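Local coordinates for putative uncharacterized protein (Chaetomium thermophilum, PDB 5T8V) that probably acts, as the C-terminal HEAT-repeat part of the Scc2 cohesin loader, in loading cohesin onto chromatin, at residues V314-A318 against S531-F535; L466-V470 against S598-L602. All blocks are in the same frame, centred on the assembly; numbering follows the deposited sequence.

Both contacts lie in the first half of this HEAT-repeat chain and are made between helices far apart in sequence. From the N terminus, the chain first passes 314-318, on helix 305-315, and later 466-470, on helix 446-474. It then reaches 531-535, on helix 527-550, which closes the loop of interaction 1 over 212 intervening residues, nearly two-thirds of them helical. Segment 598-602, on helix 590-602, closes interaction 2 last. Because the four segments alternate along the chain, the two loops cross. Their centres lie about 21 Å apart and their nearest atoms about 9 Å; they do not touch, and each ties a different pair of helices.

Interaction 1 of 2, residues V314-A318 against S531-F535; sequences VQTSA and SAMTF
Van der Waals packing, with no hydrogen bond across it, joins segment 314-318, on helix 305-315, to one side of helix 527-550 in the HEAT-repeat array. Gln315 and Phe535 bury the most surface. The phenyl ring is carried toward the backbone of Val314 and Gln315, its CG standing anti to the backbone N (chi1 -169°). Its CD2 lies 3.7 Å from Gln315 CA and its CE2 3.8 Å from Val314 O, both approaching the ring obliquely; a flat, apolar group suits such a place beside a main chain. That carbonyl accepts a hydrogen bond from Ser317 OG within segment 314-318.

Gln315 sends its amide alongside helix 527-550, where NE2 rests 3.4 Å from Ala532 CB, a methyl small enough to admit it. The amide's other end, OE1, is hydrogen-bonded to Ala423 N, so the side chain bridges to a third helix. Ala318 CB touches Thr534 OG1 at 3.3 Å, though Ser317 and Ala318 are poorly ordered and their contacts less certain. The Thr534 hydroxyl is hydrogen-bonded back to Ser531 O, 2.9 Å from OG1, and this oxygen also receives Phe535 N, so a polar residue can face a methyl group here. Around the contact, Pro422 touches Gln315, Ala532 and Phe535, helix 423-440 packs on Val314 and Phe535 through Leu426, and helix 357-391 meets Phe535 through Ala375.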
loop_
_atom_site.group_PDB
_atom_site.type_symbol
_atom_site.label_atom_id
_atom_site.label_comp_id
_atom_site.label_asym_id
_atom_site.label_seq_id
_atom_site.Cartn_x
_atom_site.Cartn_y
_atom_site.Cartn_z
ATOM N N VAL A 314 -3.910 31.814 -20.852
ATOM C CA VAL A 314 -4.554 30.678 -21.503
ATOM C C VAL A 314 -5.977 31.024 -21.924
ATOM O O VAL A 314 -6.475 30.492 -22.923
ATOM C CB VAL A 314 -4.523 29.444 -20.586
ATOM C CG1 VAL A 314 -5.307 28.287 -21.210
ATOM C CG2 VAL A 314 -3.089 29.027 -20.313
ATOM N N GLN A 315 -6.659 31.909 -21.190
ATOM C CA GLN A 315 -8.047 32.230 -21.514
ATOM C C GLN A 315 -8.189 33.403 -22.475
ATOM O O GLN A 315 -9.295 33.639 -22.975
ATOM C CB GLN A 315 -8.861 32.537 -20.250
ATOM C CG GLN A 315 -8.312 31.934 -18.981
ATOM C CD GLN A 315 -9.342 31.811 -17.880
ATOM O OE1 GLN A 315 -9.372 30.816 -17.156
ATOM N NE2 GLN A 315 -10.174 32.832 -17.728
ATOM N N THR A 316 -7.113 34.146 -22.748
ATOM C CA THR A 316 -7.183 35.193 -23.763
ATOM C C THR A 316 -7.372 34.634 -25.166
ATOM O O THR A 316 -7.596 35.414 -26.097
ATOM C CB THR A 316 -5.918 36.061 -23.740
ATOM O OG1 THR A 316 -4.753 35.234 -23.869
ATOM C CG2 THR A 316 -5.839 36.872 -22.457
ATOM N N SER A 317 -7.290 33.311 -25.335
ATOM C CA SER A 317 -7.395 32.707 -26.661
ATOM C C SER A 317 -8.612 33.222 -27.418
ATOM O O SER A 317 -8.527 33.530 -28.612
ATOM C CB SER A 317 -7.454 31.187 -26.527
ATOM O OG SER A 317 -6.342 30.712 -25.790
ATOM N N ALA A 318 -9.755 33.318 -26.742
ATOM C CA ALA A 318 -10.959 33.862 -27.354
ATOM C C ALA A 318 -10.929 35.380 -27.468
ATOM O O ALA A 318 -11.893 35.964 -27.978
ATOM C CB ALA A 318 -12.190 33.429 -26.556
ATOM N N SER A 531 -12.717 37.385 -20.221
ATOM C CA SER A 531 -11.938 36.341 -20.877
ATOM C C SER A 531 -12.449 34.962 -20.478
ATOM O O SER A 531 -12.618 34.079 -21.327
ATOM C CB SER A 531 -10.457 36.490 -20.527
ATOM O OG SER A 531 -10.215 36.113 -19.182
ATOM N N ALA A 532 -12.700 34.759 -19.182
ATOM C CA ALA A 532 -13.297 33.502 -18.744
ATOM C C ALA A 532 -14.612 33.246 -19.466
ATOM O O ALA A 532 -14.902 32.111 -19.871
ATOM C CB ALA A 532 -13.511 33.522 -17.231
ATOM N N MET A 533 -15.414 34.296 -19.655
ATOM C CA MET A 533 -16.702 34.134 -20.320
ATOM C C MET A 533 -16.528 33.708 -21.773
ATOM O O MET A 533 -17.159 32.748 -22.224
ATOM C CB MET A 533 -17.506 35.429 -20.228
ATOM C CG MET A 533 -18.422 35.478 -19.024
ATOM S SD MET A 533 -19.578 36.849 -19.090
ATOM C CE MET A 533 -18.563 38.178 -18.452
ATOM N N THR A 534 -15.681 34.409 -22.531
ATOM C CA THR A 534 -15.482 34.024 -23.926
ATOM C C THR A 534 -14.938 32.602 -24.030
ATOM O O THR A 534 -15.392 31.811 -24.869
ATOM C CB THR A 534 -14.545 35.010 -24.627
ATOM O OG1 THR A 534 -13.297 35.082 -23.926
ATOM C CG2 THR A 534 -15.169 36.393 -24.686
ATOM N N PHE A 535 -13.973 32.259 -23.176
ATOM C CA PHE A 535 -13.436 30.902 -23.140
ATOM C C PHE A 535 -14.550 29.877 -22.959
ATOM O O PHE A 535 -14.675 28.924 -23.739
ATOM C CB PHE A 535 -12.410 30.804 -22.009
ATOM C CG PHE A 535 -11.595 29.542 -22.016
ATOM C CD1 PHE A 535 -12.060 28.397 -21.396
ATOM C CD2 PHE A 535 -10.345 29.514 -22.609
ATOM C CE1 PHE A 535 -11.302 27.243 -21.386
ATOM C CE2 PHE A 535 -9.586 28.364 -22.603
ATOM C CZ PHE A 535 -10.064 27.228 -21.991
#

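Interaction 2 of 2, residues L466-V470 against S598-L602; sequences LRGHV and SIILL
Aliphatic side chains carry most of this buried contact, in which Leu602 packs against Leu466, Arg467 and Val470; it is helix-to-helix packing within the HEAT-repeat array of this Scc2 fragment. The axes of the two short segments approach to 10.3 Å and their directions differ by 133°, closer to antiparallel than to parallel. Leu466, Arg467 and Val470 present one face of helix 446-474, as the helical repeat requires, and Ser598, Leu601 and Leu602 do the same on helix 590-602.

Among the purely apolar pairs, Leu466 and Leu602 slide past each other in opposite directions, with Leu466 CD2 3.3 Å from Leu602 CD2. The other branch of Leu602 meets Val470 tip to tip, CD1 lying 3.8 Å from Val470 CG1. Leu466 can also reach Leu601 because its CG extends anti to the backbone N (chi1 178°); its CD1 then meets Leu601 CD1 at 3.6 Å, the two side chains crossing at about a right angle. Forked leucines suit this interface, since each methyl of Leu466 and Leu602 finds a different neighbour. Were Leu602 replaced by an alanine, Leu466 CD2, Val470 CG1 and Arg467 CG would probably lose the methyls they rest on, and a gap would open between the helices.

Two polar residues contribute carbon atoms. Arg467 lays CG 3.5 Å from Leu602 CD2, while its guanidinium makes a long, weak ion pair with Asp643. Ser598 presents CB to Val470 CG2 at 3.4 Å; its small side chain suits this place, and its OG is hydrogen-bonded back to Lys594 O within its own helix.

Helix 481-494 adjoins both partners, Ala490 touching Val470 and Leu494 touching Leu602, while Asp417 from a loop touches Leu466 and Leu601.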
loop_
_atom_site.group_PDB
_atom_site.type_symbol
_atom_site.label_atom_id
_atom_site.label_comp_id
_atom_site.label_asym_id
_atom_site.label_seq_id
_atom_site.Cartn_x
_atom_site.Cartn_y
_atom_site.Cartn_z
ATOM N N LEU A 466 -13.783 16.722 -6.011
ATOM C CA LEU A 466 -14.791 17.382 -6.837
ATOM C C LEU A 466 -16.053 16.536 -6.943
ATOM O O LEU A 466 -17.170 17.058 -6.841
ATOM C CB LEU A 466 -14.224 17.680 -8.224
ATOM C CG LEU A 466 -15.192 18.338 -9.209
ATOM C CD1 LEU A 466 -14.494 19.422 -9.999
ATOM C CD2 LEU A 466 -15.773 17.312 -10.154
ATOM N N ARG A 467 -15.898 15.226 -7.144
ATOM C CA ARG A 467 -17.060 14.353 -7.269
ATOM C C ARG A 467 -17.856 14.314 -5.971
ATOM O O ARG A 467 -19.092 14.412 -5.980
ATOM C CB ARG A 467 -16.607 12.952 -7.679
ATOM C CG ARG A 467 -16.147 12.873 -9.126
ATOM C CD ARG A 467 -15.166 11.741 -9.356
ATOM N NE ARG A 467 -15.662 10.475 -8.830
ATOM C CZ ARG A 467 -16.640 9.764 -9.383
ATOM N NH1 ARG A 467 -17.245 10.200 -10.482
ATOM N NH2 ARG A 467 -17.020 8.620 -8.827
ATOM N N GLY A 468 -17.164 14.182 -4.838
ATOM C CA GLY A 468 -17.854 14.235 -3.560
ATOM C C GLY A 468 -18.610 15.536 -3.376
ATOM O O GLY A 468 -19.765 15.540 -2.935
ATOM N N HIS A 469 -17.976 16.658 -3.722
ATOM C CA HIS A 469 -18.633 17.952 -3.586
ATOM C C HIS A 469 -19.864 18.038 -4.479
ATOM O O HIS A 469 -20.882 18.619 -4.088
ATOM C CB HIS A 469 -17.647 19.075 -3.910
ATOM C CG HIS A 469 -18.163 20.444 -3.590
ATOM N ND1 HIS A 469 -18.947 20.707 -2.487
ATOM C CD2 HIS A 469 -18.001 21.629 -4.226
ATOM C CE1 HIS A 469 -19.249 21.992 -2.460
ATOM N NE2 HIS A 469 -18.687 22.575 -3.503
ATOM N N VAL A 470 -19.798 17.457 -5.678
ATOM C CA VAL A 470 -20.961 17.463 -6.564
ATOM C C VAL A 470 -22.100 16.667 -5.944
ATOM O O VAL A 470 -23.258 17.100 -5.952
ATOM C CB VAL A 470 -20.585 16.921 -7.954
ATOM C CG1 VAL A 470 -21.843 16.633 -8.785
ATOM C CG2 VAL A 470 -19.698 17.918 -8.682
ATOM N N SER A 598 -19.259 22.470 -12.047
ATOM C CA SER A 598 -18.729 21.181 -11.614
ATOM C C SER A 598 -19.298 20.044 -12.455
ATOM O O SER A 598 -18.570 19.119 -12.836
ATOM C CB SER A 598 -19.034 20.963 -10.134
ATOM O OG SER A 598 -18.531 22.029 -9.346
ATOM N N ILE A 599 -20.597 20.095 -12.754
ATOM C CA ILE A 599 -21.190 19.109 -13.652
ATOM C C ILE A 599 -20.485 19.139 -15.000
ATOM O O ILE A 599 -20.163 18.092 -15.574
ATOM C CB ILE A 599 -22.703 19.364 -13.793
ATOM C CG1 ILE A 599 -23.417 19.028 -12.483
ATOM C CG2 ILE A 599 -23.297 18.530 -14.919
ATOM C CD1 ILE A 599 -24.759 19.714 -12.328
ATOM N N ILE A 600 -20.230 20.338 -15.529
ATOM C CA ILE A 600 -19.479 20.442 -16.777
ATOM C C ILE A 600 -18.121 19.764 -16.639
ATOM O O ILE A 600 -17.665 19.061 -17.551
ATOM C CB ILE A 600 -19.344 21.918 -17.192
ATOM C CG1 ILE A 600 -20.721 22.476 -17.566
ATOM C CG2 ILE A 600 -18.374 22.066 -18.366
ATOM C CD1 ILE A 600 -20.752 23.967 -17.761
ATOM N N LEU A 601 -17.457 19.954 -15.497
ATOM C CA LEU A 601 -16.129 19.382 -15.310
ATOM C C LEU A 601 -16.179 17.860 -15.275
ATOM O O LEU A 601 -15.280 17.197 -15.802
ATOM C CB LEU A 601 -15.499 19.928 -14.028
ATOM C CG LEU A 601 -14.998 21.373 -14.078
ATOM C CD1 LEU A 601 -14.558 21.815 -12.699
ATOM C CD2 LEU A 601 -13.850 21.534 -15.073
ATOM N N LEU A 602 -17.211 17.285 -14.653
ATOM C CA LEU A 602 -17.301 15.830 -14.593
ATOM C C LEU A 602 -17.292 15.198 -15.975
ATOM O O LEU A 602 -16.908 14.033 -16.107
ATOM C CB LEU A 602 -18.560 15.399 -13.842
ATOM C CG LEU A 602 -18.582 15.664 -12.336
ATOM C CD1 LEU A 602 -19.918 15.241 -11.757
ATOM C CD2 LEU A 602 -17.444 14.942 -11.628
#